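Local coordinates for protein methylmalonate-semialdehyde dehydrogenase (Oceanimonas doudoroffii, PDB 4ZZ7) that probably oxidises methylmalonate semialdehyde to an acyl-CoA thioester with NAD as cofactor, as an acylating member of the aldehyde dehydrogenase family, at residues A[245-253]-A[458-466]; A[142-150]-A[219-227]. All coordinates share one frame; numbering follows the deposited sequence.

Contact 1 (A[245-253]-A[458-466]). With NAD (nicotinamide-adenine-dinucleotide), chain M.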
loop_
_atom_site.group_PDB
_atom_site.type_symbol
_atom_site.label_atom_id
_atom_site.label_comp_id
_atom_site.label_asym_id
_atom_site.label_seq_id
_atom_site.Cartn_x
_atom_site.Cartn_y
_atom_site.Cartn_z
ATOM N N ARG A 245 2.645 25.283 -0.581
ATOM C CA ARG A 245 2.209 24.347 0.429
ATOM C C ARG A 245 3.097 24.446 1.657
ATOM O O ARG A 245 4.233 24.934 1.574
ATOM C CB ARG A 245 2.244 22.940 -0.126
ATOM C CG ARG A 245 3.616 22.479 -0.588
ATOM C CD ARG A 245 3.655 20.983 -0.857
ATOM N NE ARG A 245 2.940 20.584 -2.069
ATOM C CZ ARG A 245 2.748 19.322 -2.454
ATOM N NH1 ARG A 245 3.229 18.299 -1.737
ATOM N NH2 ARG A 245 2.077 19.073 -3.576
ATOM N N CYS A 246 2.585 23.963 2.786
ATOM C CA CYS A 246 3.260 24.138 4.063
ATOM C C CYS A 246 2.763 23.133 5.096
ATOM O O CYS A 246 1.621 22.674 5.042
ATOM C CB CYS A 246 3.050 25.586 4.575
ATOM S SG CYS A 246 3.770 26.025 6.195
ATOM N N GLN A 247 3.662 22.788 6.020
ATOM C CA GLN A 247 3.349 22.032 7.241
ATOM C C GLN A 247 4.087 22.762 8.372
ATOM O O GLN A 247 5.308 22.935 8.322
ATOM C CB GLN A 247 3.761 20.538 7.134
ATOM C CG GLN A 247 5.261 20.287 6.870
ATOM C CD GLN A 247 5.701 18.837 6.597
ATOM O OE1 GLN A 247 6.888 18.597 6.316
ATOM N NE2 GLN A 247 4.783 17.872 6.701
ATOM N N ALA A 248 3.350 23.221 9.368
ATOM C CA ALA A 248 3.952 23.892 10.483
ATOM C C ALA A 248 3.543 23.226 11.775
ATOM O O ALA A 248 2.373 23.210 12.147
ATOM C CB ALA A 248 3.533 25.336 10.495
ATOM N N LEU A 249 4.532 22.691 12.469
ATOM C CA LEU A 249 4.333 22.051 13.757
ATOM C C LEU A 249 4.683 23.022 14.878
ATOM O O LEU A 249 5.616 23.800 14.758
ATOM C CB LEU A 249 5.187 20.789 13.839
ATOM C CG LEU A 249 4.651 19.600 13.040
ATOM C CD1 LEU A 249 4.808 19.822 11.560
ATOM C CD2 LEU A 249 5.367 18.317 13.426
ATOM N N GLY A 250 3.943 22.912 15.976
ATOM C CA GLY A 250 3.861 23.945 17.003
ATOM C C GLY A 250 4.127 23.436 18.408
ATOM O O GLY A 250 4.831 22.457 18.599
ATOM N N GLY A 251 3.541 24.107 19.394
ATOM C CA GLY A 251 3.764 23.771 20.795
ATOM C C GLY A 251 2.986 22.592 21.329
ATOM O O GLY A 251 2.253 21.928 20.592
ATOM N N ALA A 252 3.134 22.359 22.633
ATOM C CA ALA A 252 2.590 21.165 23.278
ATOM C C ALA A 252 2.415 21.283 24.802
ATOM O O ALA A 252 3.167 21.978 25.468
ATOM C CB ALA A 252 3.493 20.004 22.948
ATOM N N LYS A 253 1.390 20.622 25.324
ATOM C CA LYS A 253 1.243 20.365 26.772
ATOM C C LYS A 253 0.840 18.899 26.981
ATOM O O LYS A 253 -0.357 18.545 27.028
ATOM C CB LYS A 253 0.223 21.306 27.442
ATOM C CG LYS A 253 0.837 22.334 28.397
ATOM C CD LYS A 253 1.096 21.775 29.791
ATOM C CE LYS A 253 1.604 22.848 30.754
ATOM N NZ LYS A 253 3.062 23.093 30.676
ATOM N N SER A 458 -1.334 22.272 17.901
ATOM C CA SER A 458 0.043 21.751 17.794
ATOM C C SER A 458 0.557 21.538 16.342
ATOM O O SER A 458 1.743 21.304 16.127
ATOM C CB SER A 458 0.179 20.437 18.596
ATOM O OG SER A 458 -0.109 20.618 19.981
ATOM N N LEU A 459 -0.340 21.595 15.360
ATOM C CA LEU A 459 0.017 21.386 13.960
ATOM C C LEU A 459 -0.900 22.114 12.968
ATOM O O LEU A 459 -2.132 22.045 13.057
ATOM C CB LEU A 459 -0.010 19.885 13.654
ATOM C CG LEU A 459 0.586 19.474 12.309
ATOM C CD1 LEU A 459 1.250 18.130 12.440
ATOM C CD2 LEU A 459 -0.457 19.438 11.193
ATOM N N PHE A 460 -0.283 22.781 12.004
ATOM C CA PHE A 460 -1.010 23.409 10.917
ATOM C C PHE A 460 -0.668 22.682 9.623
ATOM O O PHE A 460 0.486 22.599 9.230
ATOM C CB PHE A 460 -0.689 24.906 10.820
ATOM C CG PHE A 460 -0.997 25.683 12.072
ATOM C CD1 PHE A 460 -0.053 25.811 13.071
ATOM C CD2 PHE A 460 -2.211 26.294 12.248
ATOM C CE1 PHE A 460 -0.323 26.528 14.230
ATOM C CE2 PHE A 460 -2.491 27.013 13.405
ATOM C CZ PHE A 460 -1.552 27.132 14.394
ATOM N N GLY A 461 -1.697 22.132 8.988
ATOM C CA GLY A 461 -1.574 21.392 7.733
ATOM C C GLY A 461 -2.336 20.073 7.769
ATOM O O GLY A 461 -3.064 19.773 8.735
ATOM N N ASP A 462 -2.153 19.285 6.709
ATOM C CA ASP A 462 -2.763 17.951 6.584
ATOM C C ASP A 462 -1.785 16.795 6.356
ATOM O O ASP A 462 -2.223 15.644 6.299
ATOM C CB ASP A 462 -3.844 17.950 5.484
ATOM C CG ASP A 462 -3.352 18.517 4.154
ATOM O OD1 ASP A 462 -2.141 18.455 3.904
ATOM O OD2 ASP A 462 -4.176 19.044 3.374
ATOM N N LEU A 463 -0.494 17.080 6.215
ATOM C CA LEU A 463 0.529 16.044 6.118
ATOM C C LEU A 463 1.548 16.264 7.211
ATOM O O LEU A 463 2.063 17.372 7.373
ATOM C CB LEU A 463 1.240 16.093 4.767
ATOM C CG LEU A 463 0.371 15.656 3.606
ATOM C CD1 LEU A 463 1.045 16.020 2.308
ATOM C CD2 LEU A 463 0.094 14.165 3.661
ATOM N N HIS A 464 1.865 15.202 7.936
ATOM C CA HIS A 464 2.696 15.305 9.117
ATOM C C HIS A 464 4.168 15.196 8.809
ATOM O O HIS A 464 4.546 15.051 7.667
ATOM C CB HIS A 464 2.208 14.277 10.107
ATOM C CG HIS A 464 0.827 14.570 10.581
ATOM N ND1 HIS A 464 0.239 13.912 11.640
ATOM C CD2 HIS A 464 -0.079 15.484 10.158
ATOM C CE1 HIS A 464 -0.967 14.407 11.845
ATOM N NE2 HIS A 464 -1.185 15.356 10.955
ATOM N N ALA A 465 4.986 15.330 9.846
ATOM C CA ALA A 465 6.442 15.355 9.721
ATOM C C ALA A 465 7.015 13.964 9.568
ATOM O O ALA A 465 6.513 13.000 10.167
ATOM C CB ALA A 465 7.092 16.054 10.909
ATOM N N TYR A 466 8.054 13.921 8.714
ATOM C CA TYR A 466 8.889 12.761 8.364
ATOM C C TYR A 466 8.062 11.570 7.959
ATOM O O TYR A 466 6.883 11.709 7.758
ATOM C CB TYR A 466 9.999 12.492 9.423
ATOM C CG TYR A 466 9.662 12.029 10.840
ATOM C CD1 TYR A 466 9.498 10.693 11.116
ATOM C CD2 TYR A 466 9.667 12.908 11.912
ATOM C CE1 TYR A 466 9.276 10.241 12.410
ATOM C CE2 TYR A 466 9.454 12.463 13.203
ATOM C CZ TYR A 466 9.251 11.119 13.450
ATOM O OH TYR A 466 9.019 10.640 14.723
HETATM P PA NAD M . 10.479 29.245 17.447
HETATM O O1A NAD M . 11.082 30.561 17.932
HETATM O O2A NAD M . 8.977 29.018 17.416
HETATM O O5B NAD M . 10.972 28.992 15.922
HETATM C C5B NAD M . 12.198 28.330 15.577
HETATM C C4B NAD M . 12.685 28.735 14.186
HETATM O O4B NAD M . 11.868 29.780 13.650
HETATM C C3B NAD M . 14.113 29.271 14.166
HETATM O O3B NAD M . 14.781 28.708 13.035
HETATM C C2B NAD M . 13.965 30.790 14.104
HETATM O O2B NAD M . 14.920 31.533 13.340
HETATM C C1B NAD M . 12.610 30.988 13.450
HETATM N N9A NAD M . 11.873 32.167 13.996
HETATM C C8A NAD M . 11.823 32.556 15.304
HETATM N N7A NAD M . 11.048 33.653 15.443
HETATM C C5A NAD M . 10.587 33.994 14.214
HETATM C C6A NAD M . 9.718 35.073 13.658
HETATM N N6A NAD M . 9.189 36.002 14.483
HETATM N N1A NAD M . 9.477 35.077 12.319
HETATM C C2A NAD M . 10.017 34.135 11.486
HETATM N N3A NAD M . 10.806 33.126 11.909
HETATM C C4A NAD M . 11.129 33.009 13.242
HETATM O O3 NAD M . 11.156 28.009 18.286
HETATM P PN NAD M . 12.477 28.004 19.257
HETATM O O1N NAD M . 13.765 28.147 18.440
HETATM O O2N NAD M . 12.296 28.846 20.528
HETATM O O5D NAD M . 12.302 26.466 19.682
HETATM C C5D NAD M . 11.333 26.096 20.678
HETATM C C4D NAD M . 9.970 25.623 20.132
HETATM O O4D NAD M . 10.008 24.406 19.353
HETATM C C3D NAD M . 9.002 25.325 21.290
HETATM O O3D NAD M . 8.036 26.372 21.431
HETATM C C2D NAD M . 8.341 23.972 20.983
HETATM O O2D NAD M . 6.921 24.014 21.161
HETATM C C1D NAD M . 8.755 23.725 19.543
HETATM N N1N NAD M . 8.850 22.324 19.147
HETATM C C2N NAD M . 7.815 21.818 18.463
HETATM C C3N NAD M . 7.829 20.495 18.033
HETATM C C7N NAD M . 6.678 19.862 17.288
HETATM O O7N NAD M . 5.510 19.868 17.694
HETATM N N7N NAD M . 6.990 19.238 16.167
HETATM C C4N NAD M . 8.951 19.716 18.294
HETATM C C5N NAD M . 10.023 20.253 18.996
HETATM C C6N NAD M . 9.946 21.583 19.415
HETATM O O HOH W 1 8.676 16.323 7.011
#
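The side-chain nitrogen NE2 of Q247 serves two carbonyls in the loop that follows strand 459-460: it donates to L463 O at 2.8 Å and, weakly, to H464 O at 3.0 Å. L463 O lies in the plane of the Q247 amide, whereas the donor stands above the L463 carbonyl, 54° out of its plane. A chi1 of 59° wedges CG between the backbone N and the carbonyl carbon, from where the extended chain carries the amide to the loop. At its other corner OE1 is hydrogen-bonded to S224 OG of strand 220-226 and accepts from a water that also takes the Y466 N-H, so partners at both ends fix the amide's rotation. Strand 245-249 then meets strand 459-460 antiparallel: A248 and F460 form the hydrogen-bonded pair, A248 N to F460 O at 2.9 Å and F460 N to A248 O at 2.7 Å. L249 and L459 follow as the non-hydrogen-bonded pair, their side chains side by side with L249 CG 3.8 Å from L459 CD1. CD2 of L249 rests on A465 CB at 3.8 Å and also meets the carboxamide N7N of NAD. Past the bridges, G250 N donates to S458 O at 2.7 Å and S458 OG to G251 O at 2.8 Å; that hydroxyl is also hydrogen-bonded to G412 N. Within the subunit an antiparallel strand thus borders the otherwise parallel, Rossmann-like sheet, and L249-G250-G251 leads from it into the nicotinamide pocket of the aldehyde dehydrogenase fold.

Contact 2 (A[142-150]-A[219-227]); sequences MGVVAGITP and RVKAVSFVG. With NAD (nicotinamide-adenine-dinucleotide), chain M.
Strands 144-148 and 220-226 run parallel, their axes 4.8 Å apart at closest approach and 13° from alignment, joined by five backbone hydrogen bonds from K221 N to V144 O at one end to V226 N to I148 O at the other. They are adjacent strands in the middle of the Rossmann-like NAD-binding sheet of the aldehyde dehydrogenase fold, with helices on both faces. A146 CB packs against V220 CG1 at 3.6 Å. I148 and F225, on the face that A146 shares, cross obliquely: CG2 of the isoleucine, anti to the backbone N, comes to the rim of the ring, near its plane, 3.5 Å from F225 CD1. Helix 229-241 adds I231, A232 and I235 to the cover of F225. S224 faces the other way, where M161 of helix 156-167 touches it. Near the start of the pair, M142 CE folds back to 3.6 Å from K221 O, the methionine chain being bent at chi2 and chi3. A water between V144 N and R219 O probably links the two segments, though its short approach to R219 O is doubtful. At the C-terminal ends P150 leans across V226, with CG 3.8 Å from V226 CG1, and V226 CG1 also reaches the nicotinamide. The same ends also meet the adenosine ribose of NAD: F225 CE1 lies 3.4 Å from its ring oxygen O4B, and the backbone carbonyl T149 O accepts a hydrogen bond of 2.7 Å from its hydroxyl O3B.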
loop_
_atom_site.group_PDB
_atom_site.type_symbol
_atom_site.label_atom_id
_atom_site.label_comp_id
_atom_site.label_asym_id
_atom_site.label_seq_id
_atom_site.Cartn_x
_atom_site.Cartn_y
_atom_site.Cartn_z
ATOM N N MET A 142 8.914 18.467 -6.097
ATOM C CA MET A 142 8.439 19.841 -6.029
ATOM C C MET A 142 9.405 20.838 -6.705
ATOM O O MET A 142 9.015 21.636 -7.573
ATOM C CB MET A 142 8.246 20.243 -4.559
ATOM C CG MET A 142 7.194 19.441 -3.784
ATOM S SD MET A 142 5.549 19.578 -4.524
ATOM C CE MET A 142 5.117 21.319 -4.334
ATOM N N GLY A 143 10.663 20.793 -6.299
ATOM C CA GLY A 143 11.638 21.787 -6.730
ATOM C C GLY A 143 12.517 22.157 -5.576
ATOM O O GLY A 143 13.145 21.277 -5.000
ATOM N N VAL A 144 12.547 23.449 -5.240
ATOM C CA VAL A 144 13.319 23.930 -4.090
ATOM C C VAL A 144 12.393 23.935 -2.907
ATOM O O VAL A 144 11.282 24.470 -2.969
ATOM C CB VAL A 144 13.932 25.338 -4.260
ATOM C CG1 VAL A 144 14.745 25.708 -3.027
ATOM C CG2 VAL A 144 14.847 25.416 -5.483
ATOM N N VAL A 145 12.884 23.332 -1.829
ATOM C CA VAL A 145 12.120 23.125 -0.618
ATOM C C VAL A 145 12.860 23.753 0.520
ATOM O O VAL A 145 14.082 23.625 0.602
ATOM C CB VAL A 145 11.962 21.638 -0.313
ATOM C CG1 VAL A 145 11.236 21.443 1.018
ATOM C CG2 VAL A 145 11.168 20.978 -1.428
ATOM N N ALA A 146 12.109 24.410 1.401
ATOM C CA ALA A 146 12.686 25.176 2.490
ATOM C C ALA A 146 12.304 24.546 3.812
ATOM O O ALA A 146 11.156 24.128 3.994
ATOM C CB ALA A 146 12.212 26.615 2.431
ATOM N N GLY A 147 13.272 24.485 4.725
ATOM C CA GLY A 147 13.072 23.889 6.048
ATOM C C GLY A 147 13.481 24.846 7.142
ATOM O O GLY A 147 14.523 25.476 7.034
ATOM N N ILE A 148 12.659 24.959 8.187
ATOM C CA ILE A 148 12.913 25.895 9.268
ATOM C C ILE A 148 12.743 25.180 10.579
ATOM O O ILE A 148 11.662 24.642 10.833
ATOM C CB ILE A 148 11.954 27.077 9.211
ATOM C CG1 ILE A 148 12.145 27.813 7.895
ATOM C CG2 ILE A 148 12.211 28.029 10.384
ATOM C CD1 ILE A 148 11.032 28.758 7.574
ATOM N N THR A 149 13.795 25.197 11.407
ATOM C CA THR A 149 13.902 24.267 12.524
ATOM C C THR A 149 14.161 24.963 13.844
ATOM O O THR A 149 14.622 26.097 13.876
ATOM C CB THR A 149 14.989 23.199 12.265
ATOM O OG1 THR A 149 16.313 23.757 12.376
ATOM C CG2 THR A 149 14.792 22.584 10.909
ATOM N N PRO A 150 13.862 24.283 14.950
ATOM C CA PRO A 150 14.032 24.908 16.252
ATOM C C PRO A 150 15.405 24.628 16.925
ATOM O O PRO A 150 16.277 23.923 16.350
ATOM C CB PRO A 150 12.885 24.302 17.053
ATOM C CG PRO A 150 12.762 22.921 16.509
ATOM C CD PRO A 150 13.275 22.939 15.084
ATOM N N ARG A 219 10.410 30.742 -6.196
ATOM C CA ARG A 219 11.055 29.438 -6.478
ATOM C C ARG A 219 10.896 28.384 -5.348
ATOM O O ARG A 219 11.079 27.195 -5.591
ATOM C CB ARG A 219 12.539 29.624 -6.806
ATOM C CG ARG A 219 12.793 30.454 -8.032
ATOM C CD ARG A 219 14.228 30.927 -8.135
ATOM N NE ARG A 219 14.558 31.927 -7.135
ATOM C CZ ARG A 219 15.761 32.478 -7.006
ATOM N NH1 ARG A 219 16.756 32.138 -7.819
ATOM N NH2 ARG A 219 15.988 33.372 -6.045
ATOM N N VAL A 220 10.599 28.829 -4.128
ATOM C CA VAL A 220 10.412 27.943 -3.002
ATOM C C VAL A 220 9.002 27.429 -3.117
ATOM O O VAL A 220 8.055 28.184 -2.959
ATOM C CB VAL A 220 10.585 28.660 -1.636
ATOM C CG1 VAL A 220 10.352 27.698 -0.485
ATOM C CG2 VAL A 220 11.977 29.258 -1.500
ATOM N N LYS A 221 8.884 26.131 -3.344
ATOM C CA LYS A 221 7.627 25.478 -3.591
ATOM C C LYS A 221 7.011 24.766 -2.387
ATOM O O LYS A 221 5.863 24.350 -2.475
ATOM C CB LYS A 221 7.813 24.470 -4.720
ATOM C CG LYS A 221 7.433 25.010 -6.086
ATOM C CD LYS A 221 8.518 25.854 -6.704
ATOM C CE LYS A 221 7.933 27.019 -7.508
ATOM N NZ LYS A 221 7.149 26.630 -8.714
ATOM N N ALA A 222 7.751 24.591 -1.294
ATOM C CA ALA A 222 7.192 23.969 -0.090
ATOM C C ALA A 222 7.973 24.352 1.141
ATOM O O ALA A 222 9.191 24.466 1.093
ATOM C CB ALA A 222 7.170 22.452 -0.231
ATOM N N VAL A 223 7.277 24.508 2.256
ATOM C CA VAL A 223 7.917 24.911 3.503
ATOM C C VAL A 223 7.566 23.987 4.678
ATOM O O VAL A 223 6.401 23.884 5.060
ATOM C CB VAL A 223 7.523 26.361 3.851
ATOM C CG1 VAL A 223 8.204 26.814 5.145
ATOM C CG2 VAL A 223 7.863 27.292 2.683
ATOM N N SER A 224 8.587 23.344 5.250
ATOM C CA SER A 224 8.461 22.542 6.491
ATOM C C SER A 224 8.951 23.337 7.709
ATOM O O SER A 224 10.154 23.601 7.842
ATOM C CB SER A 224 9.285 21.248 6.392
ATOM O OG SER A 224 8.702 20.299 5.510
ATOM N N PHE A 225 8.018 23.717 8.586
ATOM C CA PHE A 225 8.360 24.447 9.809
ATOM C C PHE A 225 8.105 23.587 10.995
ATOM O O PHE A 225 7.086 22.913 11.044
ATOM C CB PHE A 225 7.542 25.732 9.996
ATOM C CG PHE A 225 7.837 26.453 11.296
ATOM C CD1 PHE A 225 8.936 27.255 11.413
ATOM C CD2 PHE A 225 7.016 26.297 12.407
ATOM C CE1 PHE A 225 9.221 27.892 12.606
ATOM C CE2 PHE A 225 7.294 26.933 13.604
ATOM C CZ PHE A 225 8.398 27.732 13.703
ATOM N N VAL A 226 9.039 23.645 11.947
ATOM C CA VAL A 226 8.906 23.032 13.277
ATOM C C VAL A 226 9.321 24.103 14.290
ATOM O O VAL A 226 10.382 24.699 14.163
ATOM C CB VAL A 226 9.789 21.764 13.420
ATOM C CG1 VAL A 226 9.770 21.222 14.840
ATOM C CG2 VAL A 226 9.288 20.690 12.483
ATOM N N GLY A 227 8.473 24.362 15.276
ATOM C CA GLY A 227 8.764 25.376 16.285
ATOM C C GLY A 227 7.553 25.681 17.150
ATOM O O GLY A 227 6.718 24.802 17.374
HETATM P PA NAD M . 10.479 29.245 17.447
HETATM O O1A NAD M . 11.082 30.561 17.932
HETATM O O2A NAD M . 8.977 29.018 17.416
HETATM O O5B NAD M . 10.972 28.992 15.922
HETATM C C5B NAD M . 12.198 28.330 15.577
HETATM C C4B NAD M . 12.685 28.735 14.186
HETATM O O4B NAD M . 11.868 29.780 13.650
HETATM C C3B NAD M . 14.113 29.271 14.166
HETATM O O3B NAD M . 14.781 28.708 13.035
HETATM C C2B NAD M . 13.965 30.790 14.104
HETATM O O2B NAD M . 14.920 31.533 13.340
HETATM C C1B NAD M . 12.610 30.988 13.450
HETATM N N9A NAD M . 11.873 32.167 13.996
HETATM C C8A NAD M . 11.823 32.556 15.304
HETATM N N7A NAD M . 11.048 33.653 15.443
HETATM C C5A NAD M . 10.587 33.994 14.214
HETATM C C6A NAD M . 9.718 35.073 13.658
HETATM N N6A NAD M . 9.189 36.002 14.483
HETATM N N1A NAD M . 9.477 35.077 12.319
HETATM C C2A NAD M . 10.017 34.135 11.486
HETATM N N3A NAD M . 10.806 33.126 11.909
HETATM C C4A NAD M . 11.129 33.009 13.242
HETATM O O3 NAD M . 11.156 28.009 18.286
HETATM P PN NAD M . 12.477 28.004 19.257
HETATM O O1N NAD M . 13.765 28.147 18.440
HETATM O O2N NAD M . 12.296 28.846 20.528
HETATM O O5D NAD M . 12.302 26.466 19.682
HETATM C C5D NAD M . 11.333 26.096 20.678
HETATM C C4D NAD M . 9.970 25.623 20.132
HETATM O O4D NAD M . 10.008 24.406 19.353
HETATM C C3D NAD M . 9.002 25.325 21.290
HETATM O O3D NAD M . 8.036 26.372 21.431
HETATM C C2D NAD M . 8.341 23.972 20.983
HETATM O O2D NAD M . 6.921 24.014 21.161
HETATM C C1D NAD M . 8.755 23.725 19.543
HETATM N N1N NAD M . 8.850 22.324 19.147
HETATM C C2N NAD M . 7.815 21.818 18.463
HETATM C C3N NAD M . 7.829 20.495 18.033
HETATM C C7N NAD M . 6.678 19.862 17.288
HETATM O O7N NAD M . 5.510 19.868 17.694
HETATM N N7N NAD M . 6.990 19.238 16.167
HETATM C C4N NAD M . 8.951 19.716 18.294
HETATM C C5N NAD M . 10.023 20.253 18.996
HETATM C C6N NAD M . 9.946 21.583 19.415
HETATM O O HOH W 2 11.740 25.303 -7.082
#

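Overall arrangement
Both contacts belong to one sheet: strand 220-226 of contact 2 is the direct neighbour of strand 245-249 of contact 1, and backbone bonds such as F225 N to Q247 O join them. Both are largely buried, but contact 2 lies mid-sheet, parallel, with mostly apolar side chains packed between helices, while contact 1 is the antiparallel border within the subunit, mixing strand pairing with a polar loop. Only contact 1 reaches a second subunit, through residues including D462 and H464. Both touch the nicotinamide half of NAD, contact 1 near E385 and C283; of the two, contact 2 also reaches the adenosine ribose.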